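Local coordinates for protein 2-hydroxyethylphosphonate dioxygenase (Streptomyces viridochromogenes, PDB 4YAR) that uses iron and molecular oxygen to convert 2-hydroxyethylphosphonate to hydroxymethylphosphonate and formate during biosynthesis of the antibiotic phosphinothricin tripeptide, at residues A[100-105]-A[383-388]; A[106-111]-A[196-201]. The protein carries 1 engineered substitution. One frame throughout, in Å; residues are numbered along the deposited sequence.

The chain leaving strand 93-100 takes part in both contacts before it rejoins the same sheet at strand 111-115. In contact 1 its first half, 100-105, lies over strand 385-388; in contact 2 its second half, 106-111, is joined to the end of strand 192-198. The centres are about 10 Å apart, and contact 2 is nested within the chain loop that contact 1 closes. They meet where Leu101 N lies 3.0 Å from Pro110 O, a probable hydrogen bond, and where Ala103 packs on Ala109. Between side chains, Thr198 of contact 2 is about 4 Å from the iron ligand His129, which binds cadmium in this crystal, and Leu101 of contact 1 about 9 Å from Ser196.

Contact 1. Residues A[100-105]-A[383-388]; sequences TLAAPE and DGSAWT
Asp383 meets the loop lightly, its carbonyl O lying near Leu101 CD2, while its carboxylate turns to other partners, a salt bridge to Arg193 and a hydrogen bond to His82. Ser385 makes the direct polar link. Its OG sits between its own backbone N and carbonyl carbon (chi1 56°), and from there it accepts the amide of Ala102 in a nearly straight bond, Ala102 N to Ser385 OG 2.8 Å. The same hydroxyl lies against the methylene Leu101 CB, 3.6 Å from Ser385 OG, and the methyl Ala102 CB, 3.4 Å from it. At Ala386 the strand offers its main chain: the methyl of Ala102 rests on Ala386 CA, and one water donates to both Ala102 O and Ala386 O, bridging the backbones. Trp387 lays one face of its indole against Pro104, with CG anti to the backbone N (chi1 169°). Pro104 CG stands 3.5 Å from the centre of the six-membered ring, almost on its normal, a CH-pi contact, while CD covers the pyrrole part. Trp387 NE1 is hydrogen-bonded to Glu355, and His357 meets the ring edge-to-face, which together probably hold the ring in this orientation. Strand 385-388 runs between strands 73-76 and 355-362 of an antiparallel sheet; the loop 100-105 runs along it, the two directions about 22° apart, with Leu101 also touching Met81 of helix 78-82 and Val359 of strand 355-362.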
# COMPACT_ATOMS: atom_id res chain seq x y z
N THR A 100 -18.75 -1.25 0.41
CA THR A 100 -17.45 -1.91 0.20
C THR A 100 -17.32 -2.41 -1.23
O THR A 100 -18.22 -2.99 -1.80
CB THR A 100 -17.15 -3.03 1.21
OG1 THR A 100 -18.25 -3.90 1.27
CG2 THR A 100 -16.87 -2.50 2.63
N LEU A 101 -16.19 -2.07 -1.87
CA LEU A 101 -15.81 -2.66 -3.15
C LEU A 101 -15.09 -4.00 -3.01
O LEU A 101 -14.72 -4.50 -1.91
CB LEU A 101 -14.92 -1.66 -3.91
CG LEU A 101 -15.51 -0.26 -4.06
CD1 LEU A 101 -14.61 0.64 -4.92
CD2 LEU A 101 -16.90 -0.29 -4.70
N ALA A 102 -14.85 -4.64 -4.17
CA ALA A 102 -14.20 -5.92 -4.17
C ALA A 102 -12.86 -5.99 -3.48
O ALA A 102 -11.97 -5.14 -3.67
CB ALA A 102 -14.06 -6.40 -5.59
N ALA A 103 -12.68 -7.07 -2.74
CA ALA A 103 -11.43 -7.36 -2.09
C ALA A 103 -11.32 -8.83 -1.72
O ALA A 103 -12.39 -9.43 -1.42
CB ALA A 103 -11.31 -6.50 -0.87
N PRO A 104 -10.08 -9.40 -1.68
CA PRO A 104 -10.00 -10.76 -1.15
C PRO A 104 -10.60 -10.88 0.27
O PRO A 104 -10.59 -9.92 1.03
CB PRO A 104 -8.49 -11.05 -1.11
CG PRO A 104 -7.86 -10.08 -2.07
CD PRO A 104 -8.76 -8.87 -2.08
N GLU A 105 -11.15 -12.02 0.62
CA GLU A 105 -11.81 -12.14 1.91
C GLU A 105 -10.81 -11.85 3.00
O GLU A 105 -9.66 -12.25 2.92
CB GLU A 105 -12.48 -13.53 2.05
CG GLU A 105 -13.48 -13.64 3.21
CD GLU A 105 -14.85 -14.15 2.79
OE1 GLU A 105 -15.31 -13.85 1.66
OE2 GLU A 105 -15.50 -14.85 3.61
N ASP A 383 -20.45 1.02 -10.47
CA ASP A 383 -20.38 0.49 -9.09
C ASP A 383 -19.89 -0.98 -8.92
O ASP A 383 -19.51 -1.37 -7.80
CB ASP A 383 -21.65 0.68 -8.28
CG ASP A 383 -22.03 2.15 -8.06
OD1 ASP A 383 -21.18 3.09 -8.24
OD2 ASP A 383 -23.24 2.41 -7.78
N GLY A 384 -19.92 -1.77 -9.97
CA GLY A 384 -19.13 -3.00 -10.00
C GLY A 384 -17.65 -2.75 -9.82
O GLY A 384 -17.13 -1.68 -10.26
N SER A 385 -16.96 -3.74 -9.24
CA SER A 385 -15.54 -3.55 -8.94
C SER A 385 -14.80 -4.85 -9.03
O SER A 385 -15.42 -5.95 -9.00
CB SER A 385 -15.40 -2.97 -7.52
OG SER A 385 -16.04 -3.80 -6.57
N ALA A 386 -13.47 -4.74 -9.09
CA ALA A 386 -12.59 -5.85 -9.04
C ALA A 386 -11.27 -5.59 -8.32
O ALA A 386 -10.88 -4.42 -8.11
CB ALA A 386 -12.33 -6.31 -10.44
N TRP A 387 -10.57 -6.69 -8.00
CA TRP A 387 -9.22 -6.65 -7.41
C TRP A 387 -8.33 -7.51 -8.24
O TRP A 387 -8.76 -8.57 -8.61
CB TRP A 387 -9.26 -7.17 -6.00
CG TRP A 387 -7.96 -7.42 -5.38
CD1 TRP A 387 -7.22 -6.52 -4.67
CD2 TRP A 387 -7.20 -8.63 -5.38
NE1 TRP A 387 -6.08 -7.08 -4.24
CE2 TRP A 387 -6.04 -8.38 -4.66
CE3 TRP A 387 -7.39 -9.91 -5.92
CZ2 TRP A 387 -5.07 -9.38 -4.43
CZ3 TRP A 387 -6.41 -10.87 -5.73
CH2 TRP A 387 -5.29 -10.58 -4.97
N THR A 388 -7.11 -7.07 -8.53
CA THR A 388 -6.14 -7.94 -9.23
C THR A 388 -4.92 -8.14 -8.33
O THR A 388 -4.47 -7.15 -7.76
CB THR A 388 -5.75 -7.40 -10.58
OG1 THR A 388 -5.11 -6.15 -10.48
CG2 THR A 388 -7.03 -7.18 -11.50
O HOH W 1 -12.11 -3.02 -5.73

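Contact 2. Residues A[106-111]-A[196-201]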
# COMPACT_ATOMS: atom_id res chain seq x y z
N GLY A 106 -11.22 -11.07 3.99
CA GLY A 106 -10.31 -10.75 5.10
C GLY A 106 -9.54 -9.46 4.90
O GLY A 106 -9.17 -8.81 5.86
N ARG A 107 -9.34 -9.04 3.64
CA ARG A 107 -8.46 -7.89 3.38
C ARG A 107 -9.30 -6.62 3.49
O ARG A 107 -10.51 -6.68 3.67
CB ARG A 107 -7.80 -7.96 2.01
CG ARG A 107 -7.14 -9.27 1.64
CD ARG A 107 -5.65 -9.39 1.94
NE ARG A 107 -5.21 -10.71 1.44
CZ ARG A 107 -5.67 -11.90 1.91
NH1 ARG A 107 -6.55 -12.00 2.90
NH2 ARG A 107 -5.23 -13.04 1.38
N VAL A 108 -8.61 -5.49 3.45
CA VAL A 108 -9.27 -4.22 3.64
C VAL A 108 -9.95 -3.88 2.33
O VAL A 108 -9.33 -3.87 1.34
CB VAL A 108 -8.33 -3.15 4.08
CG1 VAL A 108 -9.04 -1.78 4.13
CG2 VAL A 108 -7.75 -3.53 5.46
N ALA A 109 -11.26 -3.68 2.36
CA ALA A 109 -12.00 -3.36 1.14
C ALA A 109 -12.02 -1.84 0.96
O ALA A 109 -12.21 -1.11 1.93
CB ALA A 109 -13.39 -3.95 1.24
N PRO A 110 -11.79 -1.33 -0.25
CA PRO A 110 -12.02 0.09 -0.63
C PRO A 110 -13.45 0.50 -0.30
O PRO A 110 -14.34 -0.34 -0.27
CB PRO A 110 -11.84 0.09 -2.15
CG PRO A 110 -10.97 -1.08 -2.44
CD PRO A 110 -11.32 -2.13 -1.40
N VAL A 111 -13.66 1.77 0.05
CA VAL A 111 -14.97 2.21 0.55
C VAL A 111 -15.53 3.31 -0.33
O VAL A 111 -14.81 4.21 -0.74
CB VAL A 111 -14.86 2.78 1.99
CG1 VAL A 111 -16.23 3.30 2.47
CG2 VAL A 111 -14.40 1.72 2.96
N SER A 196 -12.79 6.46 -0.87
CA SER A 196 -11.65 6.60 0.00
C SER A 196 -10.88 5.30 -0.11
O SER A 196 -11.41 4.23 0.23
CB SER A 196 -12.04 6.89 1.43
OG SER A 196 -10.88 7.03 2.26
N TYR A 197 -9.67 5.40 -0.62
CA TYR A 197 -8.80 4.27 -0.91
C TYR A 197 -7.52 4.33 -0.05
O TYR A 197 -6.66 5.20 -0.28
CB TYR A 197 -8.37 4.28 -2.37
CG TYR A 197 -7.55 3.04 -2.74
CD1 TYR A 197 -8.17 1.83 -2.95
CD2 TYR A 197 -6.18 3.11 -2.87
CE1 TYR A 197 -7.45 0.69 -3.24
CE2 TYR A 197 -5.42 2.00 -3.20
CZ TYR A 197 -6.06 0.77 -3.40
OH TYR A 197 -5.29 -0.32 -3.70
N THR A 198 -7.42 3.41 0.89
CA THR A 198 -6.27 3.37 1.79
C THR A 198 -5.20 2.40 1.26
O THR A 198 -5.44 1.51 0.48
CB THR A 198 -6.70 2.92 3.16
OG1 THR A 198 -7.10 1.55 3.04
CG2 THR A 198 -7.83 3.77 3.76
N ALA A 199 -3.96 2.68 1.56
CA ALA A 199 -2.92 1.69 1.26
C ALA A 199 -2.48 1.18 2.61
O ALA A 199 -2.67 1.86 3.60
CB ALA A 199 -1.76 2.38 0.56
N GLN A 200 -1.76 0.05 2.60
CA GLN A 200 -1.02 -0.42 3.80
C GLN A 200 -0.06 0.63 4.26
O GLN A 200 0.57 1.30 3.48
CB GLN A 200 -0.28 -1.75 3.50
CG GLN A 200 1.12 -1.65 2.84
CD GLN A 200 1.17 -0.97 1.44
OE1 GLN A 200 0.18 -0.93 0.67
NE2 GLN A 200 2.37 -0.49 1.09
N SER A 201 0.06 0.79 5.57
CA SER A 201 1.07 1.66 6.14
C SER A 201 2.38 0.86 6.17
O SER A 201 2.46 -0.23 6.68
CB SER A 201 0.73 2.06 7.56
OG SER A 201 1.81 2.75 8.12
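With chi1 at -175°, Tyr197 carries its CG anti to the backbone N, and the ring thereby comes to lie alongside Pro110, the two side chains pointing the same way. Thr198 is turned differently: chi1 of 67° sets OG1 between the backbone N and the carbonyl carbon, where it faces Val108. Pro110 meets the tyrosine at its edge, near the ring plane, with Pro110 CG 4.0 Å from Tyr197 CE1 and Pro110 CB close to Tyr197 CD1. This is an apolar contact rather than a stack. Phe405 stacks on the ring, His357 meets it with planes inclined at about 65°, and Tyr197 OH is hydrogen-bonded to Ser407. Further along, Val108 and Thr198 cross at about a right angle, with Val108 CG1 4.0 Å from Thr198 OG1, a light touch at the more exposed end of the contact.

The backbones join at Val111 and Ser196. Ser196 N gives a good bond to Val111 O at 3.0 Å, whereas the return bond from Val111 N to Ser196 O, at 3.3 Å, is weak. Val111 and Ser196 project to the same face of the sheet, where Val111 also packs on Tyr98.

This is an antiparallel hydrogen-bonded pair, the point at which strand 111-115 begins to run beside strand 192-198. Ser196 and Tyr98 are substrate-binding residues of a site shared between dimer partners, though no substrate is bound here; a bound cadmium ion lies about 4 Å from the Ser196 side chain, and Thr198 neighbours the iron ligand His129. Such paired strands beside a metal centre belong to the cupin-type beta-barrel of this non-heme iron dioxygenase.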